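Local coordinates for cobalamin biosynthesis protein CobN (Mycobacterium tuberculosis, PDB 7C6O), which serves as the catalytic subunit of cobaltochelatase, the ATP-dependent enzyme that inserts cobalt into hydrogenobyrinic acid a,c-diamide during cobalamin biosynthesis, at residues Arg511-Asn516 / Pro524-Ser529; Val518-Asp523 / Leu1008-Ser1013; Ser998-Tyr1003 / Gly1030-Gly1035; Gln1024-Trp1029 / Gly1079-Thr1084. One frame throughout, in Å; residues are numbered along the deposited sequence. Where two conformers were deposited one is given.

Contact 1 (Arg511-Asn516 / Pro524-Ser529)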
# COMPACT_ATOMS: atom_id res chain seq x y z
N ARG A 511 -19.38 -7.40 -4.44
CA ARG A 511 -19.36 -5.95 -4.35
C ARG A 511 -20.68 -5.34 -4.80
O ARG A 511 -21.15 -4.35 -4.23
CB ARG A 511 -18.19 -5.41 -5.18
CG ARG A 511 -18.07 -3.91 -5.24
CD ARG A 511 -17.47 -3.33 -3.97
NE ARG A 511 -17.27 -1.90 -4.13
CZ ARG A 511 -18.24 -1.00 -4.01
NH1 ARG A 511 -19.48 -1.39 -3.72
NH2 ARG A 511 -17.99 0.29 -4.19
N GLY A 512 -21.30 -5.92 -5.83
CA GLY A 512 -22.60 -5.49 -6.30
C GLY A 512 -22.66 -4.98 -7.73
O GLY A 512 -23.76 -4.69 -8.21
N PHE A 513 -21.53 -4.86 -8.44
CA PHE A 513 -21.58 -4.33 -9.80
C PHE A 513 -22.14 -5.33 -10.79
O PHE A 513 -22.63 -4.92 -11.85
CB PHE A 513 -20.18 -3.88 -10.24
CG PHE A 513 -19.72 -2.63 -9.57
CD1 PHE A 513 -20.24 -1.40 -9.94
CD2 PHE A 513 -18.76 -2.67 -8.57
CE1 PHE A 513 -19.82 -0.23 -9.32
CE2 PHE A 513 -18.34 -1.51 -7.94
CZ PHE A 513 -18.87 -0.29 -8.32
N GLY A 514 -22.09 -6.63 -10.49
CA GLY A 514 -22.76 -7.60 -11.34
C GLY A 514 -24.27 -7.49 -11.27
O GLY A 514 -24.96 -7.79 -12.25
N GLU A 515 -24.80 -7.07 -10.13
CA GLU A 515 -26.24 -6.90 -9.95
C GLU A 515 -26.77 -5.64 -10.63
O GLU A 515 -27.97 -5.54 -10.87
CB GLU A 515 -26.57 -6.88 -8.46
CG GLU A 515 -28.06 -6.96 -8.12
CD GLU A 515 -28.72 -8.20 -8.68
OE1 GLU A 515 -29.84 -8.09 -9.22
OE2 GLU A 515 -28.12 -9.29 -8.58
N ASN A 516 -25.90 -4.68 -10.92
CA ASN A 516 -26.32 -3.42 -11.55
C ASN A 516 -25.23 -2.94 -12.49
O ASN A 516 -24.31 -2.22 -12.09
CB ASN A 516 -26.63 -2.35 -10.50
N PRO A 524 -18.98 4.67 -9.43
CA PRO A 524 -17.82 4.07 -8.77
C PRO A 524 -17.96 4.02 -7.26
O PRO A 524 -17.33 3.17 -6.63
CB PRO A 524 -16.66 4.98 -9.20
CG PRO A 524 -17.30 6.27 -9.58
CD PRO A 524 -18.64 5.91 -10.15
N ASP A 525 -18.82 4.87 -6.68
CA ASP A 525 -19.06 4.91 -5.24
C ASP A 525 -20.23 4.03 -4.80
O ASP A 525 -20.84 4.30 -3.76
CB ASP A 525 -19.30 6.36 -4.79
CG ASP A 525 -20.30 7.09 -5.66
OD1 ASP A 525 -20.72 6.53 -6.69
OD2 ASP A 525 -20.66 8.23 -5.31
N LEU A 526 -20.54 2.98 -5.56
CA LEU A 526 -21.61 2.05 -5.20
C LEU A 526 -21.40 1.53 -3.78
O LEU A 526 -20.35 0.94 -3.49
CB LEU A 526 -21.63 0.89 -6.19
CG LEU A 526 -22.68 -0.20 -5.91
CD1 LEU A 526 -24.08 0.35 -6.12
CD2 LEU A 526 -22.44 -1.43 -6.78
N PRO A 527 -22.35 1.75 -2.88
CA PRO A 527 -22.18 1.29 -1.49
C PRO A 527 -22.36 -0.21 -1.39
O PRO A 527 -22.92 -0.84 -2.30
CB PRO A 527 -23.29 2.05 -0.74
CG PRO A 527 -24.36 2.23 -1.77
CD PRO A 527 -23.63 2.47 -3.07
N PRO A 528 -21.91 -0.83 -0.30
CA PRO A 528 -22.19 -2.25 -0.09
C PRO A 528 -23.69 -2.48 0.05
O PRO A 528 -24.43 -1.61 0.52
CB PRO A 528 -21.45 -2.58 1.20
CG PRO A 528 -21.38 -1.27 1.93
CD PRO A 528 -21.19 -0.24 0.85
N SER A 529 -24.13 -3.66 -0.37
CA SER A 529 -25.53 -4.02 -0.30
C SER A 529 -25.91 -4.43 1.12
O SER A 529 -25.06 -4.61 2.00
CB SER A 529 -25.84 -5.16 -1.27
OG SER A 529 -25.24 -6.37 -0.82
O HOH W 1 -22.37 -5.09 -2.10
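Leu526 and Phe513 form the tight part of this contact. The CD2 methyl of Leu526 lies over the middle of the Phe513 ring. It is 3.8 Å from the ring centroid and 11° off the ring normal, a CH-pi contact. The CB atom of Leu526 also packs on CZ of Phe513, at 3.7 Å. With CG anti to the backbone N (chi1 178°), the Leu526 branch extends toward Gly512 as well, where CD2 meets the backbone C of Gly512 at 3.7 Å. Pro524 O comes near the edge of the Phe513 ring. Above this packing, Arg511 turns the edge of its guanidinium to the carbonyl of Leu526. In the conformer described, NH1 and NH2 both point at Leu526 O and form a fork. Both separations are very short, so the exact geometry is doubtful. One face of the guanidinium rests on CE2 of Phe513, 3.9 Å from the group's plane.

The other end is looser. Arg511 and Ser529 meet there through a water, which donates to Arg511 O (2.6 Å) and accepts from Ser529 N (2.9 Å). Past Phe513, the chain at Gly514 and Glu515 is exposed to solvent and makes no contact with 524-529.

The two segments bracket helix 517-522. Ser529 caps the start of helix 530-539, its OG bonding to Tyr532 N. Helix 464-474 covers the proline side, where Trp474 NE1 bonds to Pro527 O and Tyr473 packs on Leu526.

Contact 2 (Val518-Asp523 / Leu1008-Ser1013)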
# COMPACT_ATOMS: atom_id res chain seq x y z
N VAL A 518 -25.58 -0.72 -14.76
CA VAL A 518 -25.68 0.74 -14.87
C VAL A 518 -24.74 1.41 -13.88
O VAL A 518 -24.20 2.49 -14.15
CB VAL A 518 -27.14 1.19 -14.66
CG1 VAL A 518 -27.26 2.70 -14.76
CG2 VAL A 518 -28.05 0.51 -15.67
N ALA A 519 -24.50 0.78 -12.72
CA ALA A 519 -23.57 1.34 -11.75
C ALA A 519 -22.14 1.36 -12.27
O ALA A 519 -21.33 2.18 -11.82
CB ALA A 519 -23.65 0.55 -10.44
N ILE A 520 -21.81 0.47 -13.21
CA ILE A 520 -20.46 0.48 -13.78
C ILE A 520 -20.22 1.75 -14.57
O ILE A 520 -19.12 2.31 -14.56
CB ILE A 520 -20.24 -0.78 -14.64
CG1 ILE A 520 -20.46 -2.05 -13.81
CG2 ILE A 520 -18.84 -0.76 -15.25
CD1 ILE A 520 -20.38 -3.32 -14.62
N TYR A 521 -21.25 2.24 -15.27
CA TYR A 521 -21.10 3.44 -16.09
C TYR A 521 -21.23 4.73 -15.29
O TYR A 521 -20.84 5.78 -15.79
CB TYR A 521 -22.14 3.45 -17.21
CG TYR A 521 -21.81 2.55 -18.39
CD1 TYR A 521 -22.10 1.19 -18.35
CD2 TYR A 521 -21.22 3.07 -19.53
CE1 TYR A 521 -21.80 0.37 -19.43
CE2 TYR A 521 -20.92 2.25 -20.61
CZ TYR A 521 -21.21 0.91 -20.56
OH TYR A 521 -20.91 0.09 -21.63
N HIS A 522 -21.75 4.68 -14.06
CA HIS A 522 -22.12 5.92 -13.38
C HIS A 522 -21.76 5.99 -11.90
O HIS A 522 -21.75 7.10 -11.36
CB HIS A 522 -23.62 6.18 -13.52
CG HIS A 522 -24.07 6.35 -14.94
ND1 HIS A 522 -23.97 7.55 -15.61
CD2 HIS A 522 -24.62 5.48 -15.81
CE1 HIS A 522 -24.43 7.41 -16.83
NE2 HIS A 522 -24.84 6.16 -16.98
N ASP A 523 -21.49 4.88 -11.21
CA ASP A 523 -21.40 4.88 -9.75
C ASP A 523 -20.18 4.10 -9.28
O ASP A 523 -20.30 3.00 -8.74
CB ASP A 523 -22.68 4.29 -9.14
CG ASP A 523 -23.93 4.98 -9.66
OD1 ASP A 523 -24.13 6.17 -9.34
OD2 ASP A 523 -24.69 4.32 -10.39
N LEU A 1008 -12.36 -3.51 -15.29
CA LEU A 1008 -12.52 -4.92 -14.95
C LEU A 1008 -13.99 -5.26 -14.76
O LEU A 1008 -14.48 -6.29 -15.26
CB LEU A 1008 -11.73 -5.27 -13.69
CG LEU A 1008 -11.86 -6.71 -13.20
CD1 LEU A 1008 -11.41 -7.69 -14.27
CD2 LEU A 1008 -11.07 -6.91 -11.91
N GLN A 1009 -14.73 -4.41 -14.04
CA GLN A 1009 -16.16 -4.61 -13.88
C GLN A 1009 -16.87 -4.60 -15.23
O GLN A 1009 -17.77 -5.42 -15.47
CB GLN A 1009 -16.75 -3.54 -12.96
CG GLN A 1009 -16.39 -3.70 -11.48
CD GLN A 1009 -14.99 -3.21 -11.15
OE1 GLN A 1009 -14.29 -2.66 -12.00
NE2 GLN A 1009 -14.59 -3.40 -9.90
N LEU A 1010 -16.48 -3.69 -16.12
CA LEU A 1010 -17.12 -3.61 -17.43
C LEU A 1010 -16.88 -4.87 -18.24
O LEU A 1010 -17.82 -5.45 -18.80
CB LEU A 1010 -16.62 -2.37 -18.18
CG LEU A 1010 -17.31 -2.09 -19.51
CD1 LEU A 1010 -18.79 -1.75 -19.29
CD2 LEU A 1010 -16.61 -0.98 -20.27
N ILE A 1011 -15.62 -5.32 -18.32
CA ILE A 1011 -15.29 -6.49 -19.12
C ILE A 1011 -15.99 -7.73 -18.57
O ILE A 1011 -16.47 -8.58 -19.33
CB ILE A 1011 -13.76 -6.68 -19.18
CG1 ILE A 1011 -13.18 -5.98 -20.42
CG2 ILE A 1011 -13.38 -8.15 -19.19
CD1 ILE A 1011 -13.44 -4.50 -20.48
N ASP A 1012 -16.09 -7.84 -17.25
CA ASP A 1012 -16.76 -8.99 -16.65
C ASP A 1012 -18.27 -8.96 -16.90
O ASP A 1012 -18.89 -10.01 -17.07
CB ASP A 1012 -16.46 -9.07 -15.16
CG ASP A 1012 -15.07 -9.62 -14.88
OD1 ASP A 1012 -14.42 -10.10 -15.83
OD2 ASP A 1012 -14.63 -9.56 -13.72
N SER A 1013 -18.87 -7.77 -16.92
CA SER A 1013 -20.29 -7.66 -17.22
C SER A 1013 -20.59 -7.86 -18.70
O SER A 1013 -21.72 -8.22 -19.04
CB SER A 1013 -20.82 -6.29 -16.80
OG SER A 1013 -20.47 -5.30 -17.76
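Ile520 lays its CG1-CD1 branch over the backbone and CB of Gln1009. CD1 approaches Gln1009 O at 3.5 Å and the CB of Ser1013 at 3.7 Å. It therefore sits between two residues one helical turn apart. The second branch, CG2, is anti to the backbone N and turns to Leu1010. It lies 3.9 Å from Leu1010 N and 4.0 Å from Leu1010 CB. Tyr521 adds a second point of contact. The hydroxyl end of its ring reaches the CD1 methyl of Leu1010, with CE1 and OH each 3.7 Å from it. The two side chains cross obliquely.

This is plain helix-helix packing. The segments run nearly antiparallel, at 152°, with their axes 9.7 Å apart. No hydrogen bond joins them directly. The two hydroxyls at the interface find partners in or just past the second helix. Ser1013 OG donates back to Leu1010 O at 2.9 Å, and it is also bonded to Ser1015 N. The hydroxyl of Tyr521 bonds to Ser1015 O, just past the end of the second helix.

Helix 1019-1030 lies against both partners. Its Val1025 packs on Tyr521 and Leu1010, and Trp1016, in the loop before it, touches the same two side chains. Helix 1072-1089 meets helix 1007-1013, where Gln1076 OE1 bonds to Leu1008 N.

Contact 3 (Ser998-Tyr1003 / Gly1030-Gly1035)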
# COMPACT_ATOMS: atom_id res chain seq x y z
N SER A 998 -9.09 8.26 -9.13
CA SER A 998 -10.40 7.75 -8.74
C SER A 998 -11.23 8.86 -8.10
O SER A 998 -10.70 9.81 -7.52
CB SER A 998 -10.24 6.59 -7.75
OG SER A 998 -9.74 5.43 -8.40
N LYS A 999 -12.55 8.72 -8.20
CA LYS A 999 -13.45 9.63 -7.52
C LYS A 999 -13.13 9.66 -6.03
O LYS A 999 -12.84 8.60 -5.44
CB LYS A 999 -14.91 9.21 -7.74
CG LYS A 999 -15.94 10.13 -7.11
CD LYS A 999 -17.36 9.73 -7.49
CE LYS A 999 -18.38 10.71 -6.91
NZ LYS A 999 -19.78 10.35 -7.26
N PRO A 1000 -13.13 10.83 -5.40
CA PRO A 1000 -12.86 10.90 -3.96
C PRO A 1000 -13.77 9.96 -3.19
O PRO A 1000 -14.96 9.84 -3.48
CB PRO A 1000 -13.14 12.36 -3.61
CG PRO A 1000 -12.95 13.10 -4.87
CD PRO A 1000 -13.36 12.17 -5.98
N GLY A 1001 -13.19 9.28 -2.20
CA GLY A 1001 -13.91 8.31 -1.42
C GLY A 1001 -14.08 6.96 -2.08
O GLY A 1001 -14.75 6.09 -1.50
N THR A 1002 -13.50 6.74 -3.27
CA THR A 1002 -13.68 5.51 -4.03
C THR A 1002 -12.34 5.07 -4.60
O THR A 1002 -11.33 5.78 -4.51
CB THR A 1002 -14.68 5.68 -5.18
OG1 THR A 1002 -14.03 6.32 -6.29
CG2 THR A 1002 -15.85 6.53 -4.76
N TYR A 1003 -12.36 3.90 -5.25
CA TYR A 1003 -11.17 3.26 -5.79
C TYR A 1003 -11.50 2.58 -7.11
O TYR A 1003 -12.67 2.39 -7.46
CB TYR A 1003 -10.61 2.24 -4.79
CG TYR A 1003 -10.31 2.88 -3.46
CD1 TYR A 1003 -9.10 3.50 -3.24
CD2 TYR A 1003 -11.27 2.92 -2.45
CE1 TYR A 1003 -8.83 4.12 -2.05
CE2 TYR A 1003 -11.01 3.54 -1.25
CZ TYR A 1003 -9.79 4.14 -1.05
OH TYR A 1003 -9.50 4.77 0.13
N GLY A 1030 -12.38 7.73 -13.29
CA GLY A 1030 -11.11 8.42 -13.14
C GLY A 1030 -11.07 9.85 -13.64
O GLY A 1030 -9.99 10.44 -13.73
N GLY A 1031 -12.23 10.42 -13.96
CA GLY A 1031 -12.28 11.78 -14.46
C GLY A 1031 -12.33 12.83 -13.37
O GLY A 1031 -13.20 13.70 -13.37
N PHE A 1032 -11.39 12.76 -12.43
CA PHE A 1032 -11.38 13.62 -11.25
C PHE A 1032 -9.97 14.15 -11.04
O PHE A 1032 -9.00 13.38 -11.06
CB PHE A 1032 -11.88 12.84 -10.03
CG PHE A 1032 -13.25 12.27 -10.22
CD1 PHE A 1032 -13.42 11.02 -10.79
CD2 PHE A 1032 -14.38 13.01 -9.89
CE1 PHE A 1032 -14.68 10.50 -10.99
CE2 PHE A 1032 -15.65 12.50 -10.10
CZ PHE A 1032 -15.80 11.24 -10.65
N ALA A 1033 -9.86 15.46 -10.82
CA ALA A 1033 -8.57 16.15 -10.80
C ALA A 1033 -8.05 16.29 -9.38
O ALA A 1033 -8.80 16.62 -8.46
CB ALA A 1033 -8.70 17.53 -11.45
N TYR A 1034 -6.75 16.07 -9.21
CA TYR A 1034 -6.10 16.16 -7.91
C TYR A 1034 -4.95 17.16 -7.97
O TYR A 1034 -4.34 17.37 -9.02
CB TYR A 1034 -5.60 14.79 -7.44
CG TYR A 1034 -6.73 13.90 -7.01
CD1 TYR A 1034 -7.18 13.91 -5.69
CD2 TYR A 1034 -7.39 13.08 -7.91
CE1 TYR A 1034 -8.24 13.12 -5.29
CE2 TYR A 1034 -8.45 12.27 -7.52
CZ TYR A 1034 -8.86 12.30 -6.20
OH TYR A 1034 -9.92 11.51 -5.80
N GLY A 1035 -4.68 17.78 -6.83
CA GLY A 1035 -3.73 18.87 -6.72
C GLY A 1035 -4.30 20.00 -5.89
O GLY A 1035 -5.40 19.92 -5.35
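Gly1030 makes a loose start, its CA 4.5 Å from Ser998 N. The chain then bends through an inverse gamma turn centred on Gly1031. Next comes Phe1032, whose ring receives Lys999 over one face. Lys999 CB lies 3.7 Å from the Phe1032 ring centroid, in a CH-pi contact offset toward the rim. The extended Lys999 chain follows, with CG 3.7 Å from CZ of Phe1032, and carries NZ away to a salt bridge with Asp525. Pro1000 CD touches CD2 of the same ring at 4.1 Å. Beyond Ala1033, Tyr1034 also points its side chain to the loop. Its OH donates to Ser998 O at 2.5 Å. The C=O...O angle is 165°, so the hydroxyl meets the carbonyl almost head-on. Ser998 O also lies in the plane of the Tyr1034 ring. Pro1000 CG and CD sit 3.5 Å from the same hydroxyl.

The contact ties the type II turn Lys999-Thr1002 to strand 1032-1034, which pairs antiparallel with strand 995-997. Arg945 NH1 is a second partner of the Tyr1034 hydroxyl. Its positive charge probably polarises the phenol, which would strengthen the short bond to Ser998 O.

Contact 4 (Gln1024-Trp1029 / Gly1079-Thr1084); sequences QVYTAW and GGMVAT
The ring of Tyr1026 lies across the backbone of Gly1080, and Gly1080 O sits over one face, 3.8 Å above the plane and toward the rim. Thr1084 OG1 and Met1081 N approach the ring obliquely. Arg939 adds a cation-pi contact. The motif is a helix pair crossing at a steep angle, 116° between the N-to-C directions, with axes 9.7 Å apart. Helix 1072-1089 is the connection of a beta-alpha-beta crossover between the adjacent parallel strands 1056-1061 and 1094-1099.

Tyr1026 supplies most of the first helix's contact. Its CG is anti to the backbone N (chi1 -179°), which sends the ring out from helix 1019-1030 to the facing helix. Gly1080 has no side chain, so the ring can lie directly on the main chain. CE2 of Tyr1026 is 3.7 Å from Gly1080 C, and equally far from Met1081 N. Farther out, the OH of Tyr1026 passes Met1081 CB at 4.0 Å. That hydroxyl is hydrogen-bonded to the hydroxyl of Tyr1051, on helix 1044-1051.

Nearer the CB end of the ring, Thr1084 crosses Tyr1026 at about a right angle. Its OG1 lies 3.2 Å from CD1 of the ring. The CG2 methyl of Thr1084 stays near Thr1027, whose own hydroxyl bonds to Ala1023 O.

No hydrogen bond crosses between the segments. The polar grip is within the second helix: Gly1080 O accepts from Thr1084 OG1 at 2.8 Å and from Thr1084 N at 3.0 Å, and the two donors reach it from opposite faces of the carbonyl plane.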
# COMPACT_ATOMS: atom_id res chain seq x y z
N GLN A 1024 -16.23 5.91 -21.58
CA GLN A 1024 -17.22 6.43 -20.64
C GLN A 1024 -17.02 5.82 -19.25
O GLN A 1024 -17.11 6.53 -18.24
CB GLN A 1024 -18.63 6.15 -21.14
CG GLN A 1024 -19.72 6.65 -20.20
CD GLN A 1024 -21.12 6.44 -20.72
OE1 GLN A 1024 -21.32 5.92 -21.82
NE2 GLN A 1024 -22.12 6.84 -19.93
N VAL A 1025 -16.77 4.52 -19.18
CA VAL A 1025 -16.53 3.89 -17.88
C VAL A 1025 -15.22 4.39 -17.28
O VAL A 1025 -15.16 4.79 -16.11
CB VAL A 1025 -16.55 2.36 -18.01
CG1 VAL A 1025 -16.04 1.71 -16.72
CG2 VAL A 1025 -17.96 1.87 -18.33
N TYR A 1026 -14.14 4.39 -18.08
CA TYR A 1026 -12.86 4.90 -17.61
C TYR A 1026 -13.00 6.32 -17.08
O TYR A 1026 -12.45 6.66 -16.02
CB TYR A 1026 -11.83 4.84 -18.74
CG TYR A 1026 -10.45 5.34 -18.38
CD1 TYR A 1026 -10.12 6.69 -18.49
CD2 TYR A 1026 -9.47 4.45 -17.96
CE1 TYR A 1026 -8.85 7.14 -18.17
CE2 TYR A 1026 -8.19 4.90 -17.64
CZ TYR A 1026 -7.89 6.24 -17.74
OH TYR A 1026 -6.63 6.69 -17.42
N THR A 1027 -13.74 7.17 -17.79
CA THR A 1027 -13.90 8.56 -17.38
C THR A 1027 -14.82 8.69 -16.17
O THR A 1027 -14.63 9.59 -15.34
CB THR A 1027 -14.42 9.39 -18.55
OG1 THR A 1027 -13.57 9.19 -19.69
CG2 THR A 1027 -14.45 10.87 -18.21
N ALA A 1028 -15.81 7.80 -16.04
CA ALA A 1028 -16.69 7.85 -14.88
C ALA A 1028 -15.96 7.49 -13.60
O ALA A 1028 -16.34 7.96 -12.52
CB ALA A 1028 -17.88 6.92 -15.09
N TRP A 1029 -14.92 6.67 -13.69
CA TRP A 1029 -14.17 6.24 -12.52
C TRP A 1029 -12.91 7.05 -12.28
O TRP A 1029 -12.41 7.05 -11.15
CB TRP A 1029 -13.80 4.75 -12.65
CG TRP A 1029 -14.96 3.80 -12.50
CD1 TRP A 1029 -16.09 3.77 -13.27
CD2 TRP A 1029 -15.09 2.75 -11.54
NE1 TRP A 1029 -16.91 2.76 -12.84
CE2 TRP A 1029 -16.32 2.12 -11.78
CE3 TRP A 1029 -14.28 2.28 -10.50
CZ2 TRP A 1029 -16.77 1.04 -11.02
CZ3 TRP A 1029 -14.73 1.21 -9.75
CH2 TRP A 1029 -15.96 0.60 -10.01
N GLY A 1079 -4.24 -0.09 -20.62
CA GLY A 1079 -5.15 -0.26 -21.74
C GLY A 1079 -6.30 0.73 -21.71
O GLY A 1079 -6.74 1.21 -22.75
N GLY A 1080 -6.79 1.04 -20.51
CA GLY A 1080 -7.85 2.03 -20.39
C GLY A 1080 -7.44 3.40 -20.89
O GLY A 1080 -8.22 4.09 -21.55
N MET A 1081 -6.21 3.81 -20.58
CA MET A 1081 -5.71 5.08 -21.11
C MET A 1081 -5.63 5.04 -22.63
O MET A 1081 -6.04 5.98 -23.31
CB MET A 1081 -4.35 5.41 -20.50
CG MET A 1081 -3.73 6.69 -21.05
SD MET A 1081 -2.21 7.16 -20.20
CE MET A 1081 -2.86 7.79 -18.65
N VAL A 1082 -5.10 3.94 -23.19
CA VAL A 1082 -5.00 3.81 -24.64
C VAL A 1082 -6.38 3.93 -25.28
O VAL A 1082 -6.57 4.66 -26.26
CB VAL A 1082 -4.33 2.48 -25.01
CG1 VAL A 1082 -4.39 2.26 -26.52
CG2 VAL A 1082 -2.89 2.45 -24.52
N ALA A 1083 -7.36 3.21 -24.73
CA ALA A 1083 -8.69 3.20 -25.34
C ALA A 1083 -9.37 4.56 -25.23
O ALA A 1083 -10.07 4.99 -26.16
CB ALA A 1083 -9.56 2.12 -24.68
N THR A 1084 -9.16 5.26 -24.11
CA THR A 1084 -9.80 6.56 -23.93
C THR A 1084 -9.23 7.60 -24.89
O THR A 1084 -9.98 8.38 -25.48
CB THR A 1084 -9.65 7.00 -22.47
OG1 THR A 1084 -10.27 6.03 -21.62
CG2 THR A 1084 -10.32 8.36 -22.25

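In the fold
Contacts 1 and 4 are buried; contacts 2 and 3 are only partly so. Contacts 2 and 4 are helix packings without hydrogen bonds across, mainly aliphatic in contact 2 and an aromatic ring on a glycine backbone in contact 4. Contacts 1 and 3 involve loops, and there polar side chains turn to main-chain carbonyls, clearly in contact 3 and less certainly in contact 1. Helix 517-522 belongs to contact 2, and contact 1 flanks it. Helix 1019-1030 belongs to contact 4 and leads into the strand of contact 3. Trp1029, on a segment of contact 4, touches a segment of each other contact: CH2 meets Phe513 CZ at 3.5 Å, NE1 probably bonds to Ile520 O, and CZ3 lies 3.3 Å from Tyr1003 O.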